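Local coordinates for protein adenylyltransferase VopS (Vibrio parahaemolyticus, PDB 3LET) that transfers AMP from ATP onto a threonine of host Rho GTPases, blocking their downstream signalling and so disrupting actin assembly in infected cells, at residues M29-A34 / L43-K48; L64-M69 / L94-V99; F124-M129 / P228-G233. All coordinates share one frame; numbering follows the deposited sequence.

Contact 1. Residues M29-A34 / L43-K48; sequences MLFKDA and LNAFAK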
ATOM      1  N   MET A  29       0.193  18.800 -29.721  1.00 31.69           N
ATOM      2  CA  MET A  29       1.460  19.263 -30.274  1.00 34.17           C
ATOM      3  C   MET A  29       2.069  18.241 -31.236  1.00 41.16           C
ATOM      4  O   MET A  29       2.517  18.600 -32.320  1.00 46.19           O
ATOM      5  CB  MET A  29       2.451  19.576 -29.148  1.00 34.99           C
ATOM      6  CG  MET A  29       2.053  20.777 -28.300  1.00 31.81           C
ATOM      7  SD  MET A  29       3.230  21.174 -26.992  1.00 49.90           S
ATOM      8  CE  MET A  29       4.664  21.673 -27.942  1.00 88.73           C
ATOM      9  N   LEU A  30       2.074  16.969 -30.850  1.00 28.14           N
ATOM     10  CA  LEU A  30       2.729  15.926 -31.650  1.00 25.99           C
ATOM     11  C   LEU A  30       1.934  15.616 -32.906  1.00 32.82           C
ATOM     12  O   LEU A  30       2.505  15.377 -33.967  1.00 36.65           O
ATOM     13  CB  LEU A  30       2.907  14.640 -30.832  1.00 22.52           C
ATOM     14  CG  LEU A  30       3.625  13.477 -31.541  1.00 28.10           C
ATOM     15  CD1 LEU A  30       5.027  13.887 -32.053  1.00 30.81           C
ATOM     16  CD2 LEU A  30       3.723  12.275 -30.622  1.00 23.29           C
ATOM     17  N   PHE A  31       0.617  15.632 -32.784  1.00 33.81           N
ATOM     18  CA  PHE A  31      -0.257  15.254 -33.877  1.00 45.17           C
ATOM     19  C   PHE A  31      -0.708  16.483 -34.672  1.00 50.67           C
ATOM     20  O   PHE A  31      -1.425  16.366 -35.667  1.00 47.87           O
ATOM     21  CB  PHE A  31      -1.460  14.491 -33.333  1.00 32.42           C
ATOM     22  CG  PHE A  31      -1.102  13.185 -32.662  1.00 25.38           C
ATOM     23  CD1 PHE A  31       0.121  12.562 -32.916  1.00 25.07           C
ATOM     24  CD2 PHE A  31      -2.004  12.554 -31.833  1.00 26.54           C
ATOM     25  CE1 PHE A  31       0.449  11.340 -32.316  1.00 19.26           C
ATOM     26  CE2 PHE A  31      -1.688  11.333 -31.213  1.00 27.19           C
ATOM     27  CZ  PHE A  31      -0.459  10.716 -31.468  1.00 23.37           C
ATOM     28  N   LYS A  32      -0.277  17.658 -34.228  1.00 39.73           N
ATOM     29  CA  LYS A  32      -0.653  18.902 -34.885  1.00 48.44           C
ATOM     30  C   LYS A  32      -2.163  18.974 -35.040  1.00 45.49           C
ATOM     31  O   LYS A  32      -2.673  19.191 -36.142  1.00 46.04           O
ATOM     32  CB  LYS A  32       0.019  18.982 -36.252  1.00 51.03           C
ATOM     33  CG  LYS A  32       1.520  18.783 -36.196  1.00 58.41           C
ATOM     34  CD  LYS A  32       2.096  18.484 -37.569  1.00 71.21           C
ATOM     35  CE  LYS A  32       3.593  18.740 -37.603  1.00 82.69           C
ATOM     36  NZ  LYS A  32       4.319  18.001 -36.527  1.00 88.62           N
ATOM     37  N   ASP A  33      -2.875  18.772 -33.935  1.00 34.32           N
ATOM     38  CA  ASP A  33      -4.328  18.767 -33.964  1.00 38.66           C
ATOM     39  C   ASP A  33      -4.900  19.414 -32.720  1.00 43.24           C
ATOM     40  O   ASP A  33      -4.982  18.790 -31.658  1.00 34.99           O
ATOM     41  CB  ASP A  33      -4.859  17.342 -34.086  1.00 34.53           C
ATOM     42  CG  ASP A  33      -6.337  17.304 -34.430  1.00 47.87           C
ATOM     43  OD1 ASP A  33      -6.937  18.396 -34.565  1.00 47.82           O
ATOM     44  OD2 ASP A  33      -6.897  16.192 -34.560  1.00 49.27           O
ATOM     45  N   ALA A  34      -5.333  20.658 -32.872  1.00 40.51           N
ATOM     46  CA  ALA A  34      -5.837  21.443 -31.755  1.00 49.00           C
ATOM     47  C   ALA A  34      -7.249  21.011 -31.373  1.00 50.00           C
ATOM     48  O   ALA A  34      -7.791  21.472 -30.375  1.00 58.74           O
ATOM     49  CB  ALA A  34      -5.815  22.916 -32.113  1.00 59.80           C
ATOM     50  N   LEU A  43      -5.919   9.023 -27.678  1.00 17.53           N
ATOM     51  CA  LEU A  43      -5.776   7.595 -27.983  1.00 18.94           C
ATOM     52  C   LEU A  43      -6.428   7.252 -29.310  1.00 20.83           C
ATOM     53  O   LEU A  43      -5.884   6.469 -30.076  1.00 22.19           O
ATOM     54  CB  LEU A  43      -6.383   6.724 -26.863  1.00 18.40           C
ATOM     55  CG  LEU A  43      -5.537   6.816 -25.595  1.00 22.48           C
ATOM     56  CD1 LEU A  43      -6.354   6.298 -24.400  1.00 28.04           C
ATOM     57  CD2 LEU A  43      -4.224   6.040 -25.751  1.00 19.37           C
ATOM     58  N   ASN A  44      -7.578   7.856 -29.584  1.00 19.16           N
ATOM     59  CA  ASN A  44      -8.294   7.576 -30.834  1.00 23.47           C
ATOM     60  C   ASN A  44      -7.488   8.010 -32.076  1.00 24.57           C
ATOM     61  O   ASN A  44      -7.671   7.481 -33.179  1.00 25.29           O
ATOM     62  CB  ASN A  44      -9.635   8.271 -30.809  1.00 22.63           C
ATOM     63  CG  ASN A  44     -10.629   7.578 -29.897  1.00 27.90           C
ATOM     64  OD1 ASN A  44     -10.463   6.405 -29.556  1.00 35.88           O
ATOM     65  ND2 ASN A  44     -11.665   8.295 -29.503  1.00 41.22           N
ATOM     66  N   ALA A  45      -6.580   8.953 -31.879  1.00 25.33           N
ATOM     67  CA  ALA A  45      -5.713   9.438 -32.957  1.00 23.58           C
ATOM     68  C   ALA A  45      -4.626   8.437 -33.360  1.00 19.91           C
ATOM     69  O   ALA A  45      -4.117   8.495 -34.485  1.00 22.79           O
ATOM     70  CB  ALA A  45      -5.084  10.773 -32.568  1.00 21.54           C
ATOM     71  N   PHE A  46      -4.287   7.505 -32.475  1.00 18.38           N
ATOM     72  CA  PHE A  46      -3.183   6.579 -32.763  1.00 17.81           C
ATOM     73  C   PHE A  46      -3.445   5.726 -34.013  1.00 16.12           C
ATOM     74  O   PHE A  46      -2.508   5.460 -34.793  1.00 18.38           O
ATOM     75  CB  PHE A  46      -2.855   5.684 -31.543  1.00 16.92           C
ATOM     76  CG  PHE A  46      -1.903   6.334 -30.549  1.00 15.59           C
ATOM     77  CD1 PHE A  46      -2.272   7.478 -29.868  1.00 15.48           C
ATOM     78  CD2 PHE A  46      -0.654   5.778 -30.293  1.00 15.08           C
ATOM     79  CE1 PHE A  46      -1.394   8.071 -28.943  1.00 18.64           C
ATOM     80  CE2 PHE A  46       0.245   6.367 -29.376  1.00 16.42           C
ATOM     81  CZ  PHE A  46      -0.129   7.526 -28.712  1.00 17.68           C
ATOM     82  N   ALA A  47      -4.709   5.334 -34.226  1.00 22.51           N
ATOM     83  CA  ALA A  47      -5.068   4.474 -35.362  1.00 22.44           C
ATOM     84  C   ALA A  47      -4.809   5.207 -36.669  1.00 20.33           C
ATOM     85  O   ALA A  47      -4.630   4.594 -37.732  1.00 21.46           O
ATOM     86  CB  ALA A  47      -6.556   4.055 -35.275  1.00 22.00           C
ATOM     87  N   LYS A  48      -4.792   6.527 -36.584  1.00 17.32           N
ATOM     88  CA  LYS A  48      -4.692   7.371 -37.762  1.00 23.01           C
ATOM     89  C   LYS A  48      -3.255   7.655 -38.198  1.00 24.78           C
ATOM     90  O   LYS A  48      -3.026   8.287 -39.234  1.00 21.90           O
ATOM     91  CB  LYS A  48      -5.398   8.686 -37.464  1.00 32.11           C
ATOM     92  CG  LYS A  48      -6.856   8.493 -37.008  1.00 35.74           C
ATOM     93  CD  LYS A  48      -7.510   9.835 -36.680  1.00 45.69           C
ATOM     94  CE  LYS A  48      -8.955   9.672 -36.193  1.00 52.75           C
ATOM     95  NZ  LYS A  48      -9.858   9.153 -37.259  1.00 65.75           N
TER
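Phe31 drives the rim of its ring toward Phe46, and the two aromatics meet as an offset edge-to-face pair. Their planes stand at 81° to one another with the centroids 5.6 Å apart, so the edge of Phe31 is directed at the face of Phe46, off its middle. The leading atom is CZ of Phe31, which comes within 3.8 Å of CE1 of Phe46; this CE1 lies in the plane of the Phe31 ring, just beyond its edge. Edge-to-face contact of this kind sets the slightly positive C-H rim of Phe31 against the electron-rich face of Phe46.

Ala45 fills the next place along the same ring. Its CB sits 3.6 Å from CD2 of Phe31 and almost as near to CE2. A methyl group is short enough to let the aromatic side chain come close to the backbone of 43-48, where the CA atoms of Phe31 and Ala45 are 8.0 Å apart. CG of Phe31 lies beside its own N and anti to the carbonyl carbon (chi1 -63°), and from there the ring reaches the partner segment. Just past Phe31 the chain turns out of the helical conformation at Lys32, which has positive phi.

The contact is wholly apolar, small and buried, and it joins the chain at the end of helix 23-30 to the region of helix 39-45. Helix 58-75 packs on both: Leu61 and Leu64 touch Phe31, Ala65 touches Phe46, and Ala68 packs on Leu43. From the connecting loops Leu36 and Leu49 also reach Phe31, completing a hydrophobic cluster between three helices.

Contact 2. Residues L64-M69 / L94-V99; sequences LAERAM and LAVRVV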
ATOM      1  N   LEU A  64       3.486   8.825 -24.719  1.00 17.00           N
ATOM      2  CA  LEU A  64       2.214   9.501 -24.888  1.00 20.11           C
ATOM      3  C   LEU A  64       1.053   8.530 -24.701  1.00 18.08           C
ATOM      4  O   LEU A  64       0.077   8.877 -24.054  1.00 13.18           O
ATOM      5  CB  LEU A  64       2.142  10.150 -26.264  1.00 19.64           C
ATOM      6  CG  LEU A  64       0.833  10.875 -26.588  1.00 19.47           C
ATOM      7  CD1 LEU A  64       0.514  11.994 -25.570  1.00 14.90           C
ATOM      8  CD2 LEU A  64       0.858  11.441 -28.023  1.00 20.59           C
ATOM      9  N   ALA A  65       1.170   7.306 -25.220  1.00 15.28           N
ATOM     10  CA  ALA A  65       0.101   6.329 -25.023  1.00 17.46           C
ATOM     11  C   ALA A  65      -0.072   6.036 -23.542  1.00 13.73           C
ATOM     12  O   ALA A  65      -1.192   5.936 -23.030  1.00 16.21           O
ATOM     13  CB  ALA A  65       0.375   5.038 -25.799  1.00 20.11           C
ATOM     14  N   GLU A  66       1.050   5.875 -22.851  1.00 14.93           N
ATOM     15  CA  GLU A  66       0.997   5.599 -21.427  1.00 13.26           C
ATOM     16  C   GLU A  66       0.359   6.773 -20.676  1.00 14.04           C
ATOM     17  O   GLU A  66      -0.498   6.569 -19.806  1.00 20.19           O
ATOM     18  CB  GLU A  66       2.416   5.323 -20.928  1.00 21.73           C
ATOM     19  CG  GLU A  66       2.498   5.062 -19.454  1.00 28.63           C
ATOM     20  CD  GLU A  66       3.933   4.847 -19.015  1.00 43.34           C
ATOM     21  OE1 GLU A  66       4.587   3.939 -19.565  1.00 29.28           O
ATOM     22  OE2 GLU A  66       4.399   5.594 -18.133  1.00 35.92           O
ATOM     23  N   ARG A  67       0.770   7.996 -20.979  1.00 12.80           N
ATOM     24  CA  ARG A  67       0.163   9.164 -20.318  1.00 15.56           C
ATOM     25  C   ARG A  67      -1.344   9.224 -20.554  1.00 22.33           C
ATOM     26  O   ARG A  67      -2.121   9.501 -19.621  1.00 15.26           O
ATOM     27  CB  ARG A  67       0.770  10.484 -20.820  1.00 25.27           C
ATOM     28  CG  ARG A  67       2.213  10.730 -20.456  1.00 31.41           C
ATOM     29  CD  ARG A  67       2.661  12.098 -20.986  1.00 40.04           C
ATOM     30  NE  ARG A  67       2.121  13.200 -20.192  1.00 36.77           N
ATOM     31  CZ  ARG A  67       2.325  14.491 -20.454  1.00 32.37           C
ATOM     32  NH1 ARG A  67       3.036  14.866 -21.504  1.00 30.40           N
ATOM     33  NH2 ARG A  67       1.810  15.416 -19.665  1.00 28.12           N
ATOM     34  N   ALA A  68      -1.775   8.989 -21.800  1.00 17.02           N
ATOM     35  CA  ALA A  68      -3.197   9.163 -22.130  1.00 14.33           C
ATOM     36  C   ALA A  68      -4.024   8.035 -21.507  1.00 13.68           C
ATOM     37  O   ALA A  68      -5.113   8.269 -20.954  1.00 15.74           O
ATOM     38  CB  ALA A  68      -3.429   9.186 -23.671  1.00 14.23           C
ATOM     39  N   MET A  69      -3.511   6.811 -21.578  1.00 13.39           N
ATOM     40  CA  MET A  69      -4.186   5.684 -20.899  1.00 12.79           C
ATOM     41  C   MET A  69      -4.313   5.897 -19.402  1.00 14.12           C
ATOM     42  O   MET A  69      -5.369   5.610 -18.797  1.00 15.24           O
ATOM     43  CB  MET A  69      -3.410   4.416 -21.141  1.00 21.04           C
ATOM     44  CG  MET A  69      -3.470   4.120 -22.607  1.00 31.03           C
ATOM     45  SD  MET A  69      -4.832   3.048 -22.800  1.00 48.94           S
ATOM     46  CE  MET A  69      -3.773   1.606 -22.891  1.00 29.90           C
ATOM     47  N   LEU A  94      -0.342   3.483  -9.095  1.00 13.30           N
ATOM     48  CA  LEU A  94      -0.914   2.191  -9.427  1.00 11.90           C
ATOM     49  C   LEU A  94      -1.362   2.202 -10.882  1.00 13.54           C
ATOM     50  O   LEU A  94      -1.159   1.258 -11.607  1.00 15.35           O
ATOM     51  CB  LEU A  94      -2.141   1.880  -8.515  1.00 11.44           C
ATOM     52  CG  LEU A  94      -2.814   0.534  -8.814  1.00 18.31           C
ATOM     53  CD1 LEU A  94      -1.823  -0.618  -8.818  1.00 17.99           C
ATOM     54  CD2 LEU A  94      -3.927   0.253  -7.789  1.00 20.71           C
ATOM     55  N   ALA A  95      -2.025   3.272 -11.274  1.00 12.88           N
ATOM     56  CA  ALA A  95      -2.587   3.370 -12.621  1.00 12.78           C
ATOM     57  C   ALA A  95      -1.452   3.222 -13.657  1.00 16.10           C
ATOM     58  O   ALA A  95      -1.584   2.515 -14.659  1.00 17.25           O
ATOM     59  CB  ALA A  95      -3.300   4.718 -12.772  1.00 12.78           C
ATOM     60  N   VAL A  96      -0.334   3.894 -13.409  1.00 14.39           N
ATOM     61  CA  VAL A  96       0.819   3.800 -14.317  1.00 19.15           C
ATOM     62  C   VAL A  96       1.322   2.381 -14.467  1.00 17.75           C
ATOM     63  O   VAL A  96       1.651   1.947 -15.586  1.00 16.88           O
ATOM     64  CB  VAL A  96       2.000   4.670 -13.814  1.00 20.08           C
ATOM     65  CG1 VAL A  96       3.224   4.442 -14.684  1.00 29.64           C
ATOM     66  CG2 VAL A  96       1.581   6.143 -13.828  1.00 23.09           C
ATOM     67  N   ARG A  97       1.397   1.640 -13.352  1.00 15.24           N
ATOM     68  CA  ARG A  97       1.908   0.254 -13.413  1.00 18.20           C
ATOM     69  C   ARG A  97       0.936  -0.700 -14.110  1.00 17.03           C
ATOM     70  O   ARG A  97       1.362  -1.605 -14.839  1.00 17.85           O
ATOM     71  CB  ARG A  97       2.204  -0.294 -11.999  1.00 16.93           C
ATOM     72  CG  ARG A  97       3.305   0.435 -11.273  1.00 28.27           C
ATOM     73  CD  ARG A  97       4.555   0.579 -12.123  1.00 47.18           C
ATOM     74  NE  ARG A  97       5.262  -0.687 -12.293  1.00 49.82           N
ATOM     75  CZ  ARG A  97       6.324  -1.067 -11.585  1.00 60.73           C
ATOM     76  NH1 ARG A  97       6.819  -0.284 -10.633  1.00 54.28           N
ATOM     77  NH2 ARG A  97       6.893  -2.240 -11.833  1.00 60.23           N
ATOM     78  N   VAL A  98      -0.366  -0.499 -13.899  1.00 13.03           N
ATOM     79  CA  VAL A  98      -1.376  -1.326 -14.550  1.00 17.41           C
ATOM     80  C   VAL A  98      -1.346  -1.052 -16.051  1.00 18.18           C
ATOM     81  O   VAL A  98      -1.415  -1.976 -16.863  1.00 20.06           O
ATOM     82  CB  VAL A  98      -2.764  -1.063 -13.919  1.00 16.51           C
ATOM     83  CG1 VAL A  98      -3.921  -1.585 -14.793  1.00 17.93           C
ATOM     84  CG2 VAL A  98      -2.803  -1.733 -12.507  1.00 12.92           C
ATOM     85  N   VAL A  99      -1.214   0.216 -16.417  1.00 14.76           N
ATOM     86  CA  VAL A  99      -1.133   0.586 -17.854  1.00 13.37           C
ATOM     87  C   VAL A  99       0.102  -0.028 -18.498  1.00 24.65           C
ATOM     88  O   VAL A  99       0.060  -0.537 -19.628  1.00 21.51           O
ATOM     89  CB  VAL A  99      -1.078   2.119 -18.038  1.00 16.48           C
ATOM     90  CG1 VAL A  99      -0.645   2.492 -19.505  1.00 17.65           C
ATOM     91  CG2 VAL A  99      -2.420   2.702 -17.733  1.00 15.21           C
TER
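Glu66 gives its two carboxylate oxygens different work beside Val96 and Val99. OE1 forms a salt bridge with NZ of Lys100, one residue beyond the segment 94-99, while OE2 lies 3.8 Å from CG1 of Val96, a plain van der Waals contact. The side chain reaches that far because CG is anti to the backbone N (chi1 178°) and the chain stays extended beyond it, so that its end comes nearer helix 94-99 than its CB does. A glutamate suits this partly exposed place: its methylenes can lie against valine methyls, with CG 4.1 Å from CG1 of Val99, while its charge meets a lysine at the border.

Deeper in, Val99 presents both methyls to helix 64-69. Its CG1 comes to 3.7 Å from CB of Met69 and 4.0 Å from CA of Glu66, and its CG2 is 3.9 Å from the same Met69 CB. The branched, compact valine thus straddles one methylene with both methyls. Met69 bends at chi2 and chi3 beyond this point, leaving CB as the part that meets Val99. The helix axes approach to 9.6 Å, their N-to-C directions at 127°.

Met120 of helix 113-139 touches both Met69 and Val99, and Leu43 packs on Met69. Chemically the interface is therefore graded: aliphatic inside, ionic at its margin. Between the two segments themselves the contact is van der Waals alone; the pairing with Lys100, just outside them, probably favours the charged form of Glu66 and adds a polar tie between the two helices.

Contact 3. Residues F124-M129 / P228-G233; sequences FDMEVM and PNISGG
The irregular loop 228-233 passes alongside helix 124-129, with the CA atoms of Glu127 and Pro228 5.4 Å apart and those of Met126 and Ile230 6.3 Å apart. Glu127 bends at chi2 (70°), which folds its carboxylate back over the proline: OE1 lies 3.4 Å from CA of Pro228, while the glutamate CB packs against CB and CG of the proline. The rigid, compact proline offers a small aliphatic surface with no N-H of its own to satisfy. OE1 accepts a hydrogen bond from a water at 2.7 Å, and that water accepts one from the backbone N of Asn229 at 2.9 Å, so the buried acid is tied to the loop through solvent. Its other oxygen, OE2, is hydrogen-bonded to OG of Ser237.

On the outer side Met126 crosses Ile230 at about a right angle, CG to CG2 at 4.0 Å. The methionine's bent, flexible chain also brings CE near the carbonyl O of Asn229.

The loop holds its own shape. Gly232 has phi 114°, at which a CB would be jammed against the carbonyl O of Ser231, so glycine suits the place. OD1 of Asn229 takes the backbone N-H of Ser231 at 2.9 Å, and a weak bond from N of Gly233 joins it. The bond from Ser231 defines an Asx turn, here lying in the Fic-family part of the chain and docked on the long helix 113-139 of the N-terminal region.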
ATOM      1  N   PHE A 124      -8.776  -2.838 -12.052  1.00 13.23           N
ATOM      2  CA  PHE A 124      -9.021  -1.865 -10.956  1.00 16.38           C
ATOM      3  C   PHE A 124     -10.171  -2.336 -10.067  1.00 21.32           C
ATOM      4  O   PHE A 124     -10.099  -2.234  -8.829  1.00 16.09           O
ATOM      5  CB  PHE A 124      -9.420  -0.486 -11.525  1.00 18.88           C
ATOM      6  CG  PHE A 124      -8.263   0.429 -11.869  1.00 23.67           C
ATOM      7  CD1 PHE A 124      -6.963  -0.035 -11.939  1.00 18.37           C
ATOM      8  CD2 PHE A 124      -8.503   1.771 -12.137  1.00 18.46           C
ATOM      9  CE1 PHE A 124      -5.927   0.803 -12.261  1.00 19.76           C
ATOM     10  CE2 PHE A 124      -7.462   2.618 -12.480  1.00 23.19           C
ATOM     11  CZ  PHE A 124      -6.171   2.123 -12.547  1.00 20.74           C
ATOM     12  N   ASP A 125     -11.256  -2.838 -10.678  1.00 15.56           N
ATOM     13  CA  ASP A 125     -12.423  -3.286  -9.891  1.00 16.42           C
ATOM     14  C   ASP A 125     -12.014  -4.412  -8.933  1.00 15.99           C
ATOM     15  O   ASP A 125     -12.541  -4.522  -7.797  1.00 15.31           O
ATOM     16  CB  ASP A 125     -13.520  -3.843 -10.811  1.00 21.50           C
ATOM     17  CG  ASP A 125     -14.456  -2.763 -11.398  1.00 43.94           C
ATOM     18  OD1 ASP A 125     -14.591  -1.665 -10.834  1.00 27.99           O
ATOM     19  OD2 ASP A 125     -15.105  -3.050 -12.432  1.00 35.24           O
ATOM     20  N   MET A 126     -11.138  -5.301  -9.397  0.94 14.85           N
ATOM     21  CA  MET A 126     -10.667  -6.423  -8.554  1.00 18.17           C
ATOM     22  C   MET A 126      -9.859  -5.853  -7.405  1.00 14.11           C
ATOM     23  O   MET A 126     -10.029  -6.267  -6.249  1.00 14.14           O
ATOM     24  CB  MET A 126      -9.793  -7.407  -9.347  1.00 20.62           C
ATOM     25  CG  MET A 126     -10.547  -8.177 -10.432  1.00 35.61           C
ATOM     26  SD  MET A 126     -11.794  -9.252  -9.727  1.00 45.50           S
ATOM     27  CE  MET A 126     -10.792 -10.327  -8.699  1.00 37.87           C
ATOM     28  N   GLU A 127      -9.019  -4.882  -7.707  1.00 13.29           N
ATOM     29  CA  GLU A 127      -8.200  -4.286  -6.644  1.00 16.33           C
ATOM     30  C   GLU A 127      -9.114  -3.615  -5.624  1.00 20.31           C
ATOM     31  O   GLU A 127      -8.963  -3.814  -4.416  1.00 18.96           O
ATOM     32  CB  GLU A 127      -7.216  -3.280  -7.220  1.00 15.46           C
ATOM     33  CG  GLU A 127      -6.321  -2.607  -6.156  1.00 14.31           C
ATOM     34  CD  GLU A 127      -5.280  -3.551  -5.523  1.00 27.00           C
ATOM     35  OE1 GLU A 127      -5.243  -4.749  -5.862  1.00 22.53           O
ATOM     36  OE2 GLU A 127      -4.481  -3.074  -4.672  1.00 21.96           O
ATOM     37  N   VAL A 128     -10.087  -2.835  -6.096  1.00 16.12           N
ATOM     38  CA  VAL A 128     -11.025  -2.175  -5.181  1.00 13.60           C
ATOM     39  C   VAL A 128     -11.734  -3.209  -4.287  1.00 15.28           C
ATOM     40  O   VAL A 128     -11.851  -3.014  -3.081  1.00 14.12           O
ATOM     41  CB  VAL A 128     -12.087  -1.366  -5.963  1.00 19.18           C
ATOM     42  CG1 VAL A 128     -13.235  -0.917  -5.023  1.00 19.58           C
ATOM     43  CG2 VAL A 128     -11.432  -0.161  -6.662  1.00 17.95           C
ATOM     44  N   MET A 129     -12.215  -4.303  -4.877  1.00 13.53           N
ATOM     45  CA  MET A 129     -12.868  -5.341  -4.091  1.00 19.37           C
ATOM     46  C   MET A 129     -11.976  -5.827  -2.945  1.00 18.69           C
ATOM     47  O   MET A 129     -12.439  -6.082  -1.824  1.00 15.02           O
ATOM     48  CB  MET A 129     -13.187  -6.541  -4.987  1.00 21.49           C
ATOM     49  CG  MET A 129     -14.435  -6.398  -5.800  1.00 45.47           C
ATOM     50  SD  MET A 129     -14.825  -7.951  -6.640  1.00 40.29           S
ATOM     51  CE  MET A 129     -14.760  -9.079  -5.232  1.00 59.21           C
ATOM     52  N   PRO A 228      -2.315  -5.899  -8.759  1.00 16.93           N
ATOM     53  CA  PRO A 228      -3.593  -6.491  -8.339  1.00 17.61           C
ATOM     54  C   PRO A 228      -3.688  -7.972  -8.684  1.00 18.83           C
ATOM     55  O   PRO A 228      -3.191  -8.389  -9.738  1.00 25.11           O
ATOM     56  CB  PRO A 228      -4.628  -5.715  -9.157  1.00 17.24           C
ATOM     57  CG  PRO A 228      -3.954  -4.356  -9.397  1.00 18.57           C
ATOM     58  CD  PRO A 228      -2.507  -4.714  -9.633  1.00 19.50           C
ATOM     59  N   ASN A 229      -4.327  -8.759  -7.820  1.00 17.08           N
ATOM     60  CA  ASN A 229      -4.475 -10.185  -8.091  1.00 17.86           C
ATOM     61  C   ASN A 229      -5.802 -10.369  -8.802  1.00 22.42           C
ATOM     62  O   ASN A 229      -6.845 -10.022  -8.263  1.00 24.94           O
ATOM     63  CB  ASN A 229      -4.422 -11.020  -6.799  1.00 18.21           C
ATOM     64  CG  ASN A 229      -4.342 -12.510  -7.079  1.00 29.88           C
ATOM     65  OD1 ASN A 229      -5.177 -13.058  -7.800  1.00 34.46           O
ATOM     66  ND2 ASN A 229      -3.331 -13.172  -6.520  1.00 33.52           N
ATOM     67  N   ILE A 230      -5.754 -10.842 -10.045  1.00 22.16           N
ATOM     68  CA  ILE A 230      -6.977 -11.060 -10.817  1.00 24.83           C
ATOM     69  C   ILE A 230      -7.155 -12.546 -11.113  1.00 34.43           C
ATOM     70  O   ILE A 230      -7.934 -12.927 -11.992  1.00 33.18           O
ATOM     71  CB  ILE A 230      -6.964 -10.296 -12.160  1.00 29.97           C
ATOM     72  CG1 ILE A 230      -5.782 -10.743 -13.025  1.00 26.01           C
ATOM     73  CG2 ILE A 230      -6.928  -8.784 -11.916  1.00 27.30           C
ATOM     74  CD1 ILE A 230      -5.817 -10.170 -14.440  1.00 41.39           C
ATOM     75  N   SER A 231      -6.431 -13.362 -10.353  1.00 33.25           N
ATOM     76  CA  SER A 231      -6.372 -14.805 -10.555  1.00 33.59           C
ATOM     77  C   SER A 231      -7.150 -15.586  -9.513  1.00 30.00           C
ATOM     78  O   SER A 231      -7.063 -16.796  -9.478  1.00 33.69           O
ATOM     79  CB  SER A 231      -4.909 -15.257 -10.468  1.00 35.62           C
ATOM     80  OG  SER A 231      -4.148 -14.713 -11.527  1.00 44.93           O
ATOM     81  N   GLY A 232      -7.893 -14.908  -8.651  1.00 33.89           N
ATOM     82  CA  GLY A 232      -8.584 -15.582  -7.564  1.00 42.59           C
ATOM     83  C   GLY A 232      -8.053 -15.199  -6.186  1.00 40.10           C
ATOM     84  O   GLY A 232      -8.779 -15.264  -5.193  1.00 37.45           O
ATOM     85  N   GLY A 233      -6.789 -14.797  -6.119  1.00 27.11           N
ATOM     86  CA  GLY A 233      -6.199 -14.355  -4.860  1.00 31.65           C
ATOM     87  C   GLY A 233      -6.834 -13.068  -4.372  1.00 28.86           C
ATOM     88  O   GLY A 233      -7.511 -12.383  -5.126  1.00 30.77           O
TER
HETATM   89  O   HOH W   1      -5.441  -7.374  -5.494  1.00 19.27           O

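Overall arrangement
The three contacts follow one another along an elongated molecule of helices and loops. Contact 1 lies farthest out, its centre about 35 Å from that of the chain, and contacts 2 and 3 lie at about 19 and 14 Å. Helix 58-75 joins the first two, whose centres are about 17 Å apart: Leu43 CG touches Ala68 CB at 3.7 Å. Helix 88-102 links contact 2 to contact 3, about 18 Å away, through Ala95 CA and Phe124 CZ at 3.8 Å. Contacts 1 and 3 do not meet, their nearest atoms about 13 Å apart. Contacts 2 and 3 are remote from the ATP-binding positions inferred by similarity, whereas Phe31 in contact 1 lies about 4 Å, side chain to side chain, from Leu49, one such position.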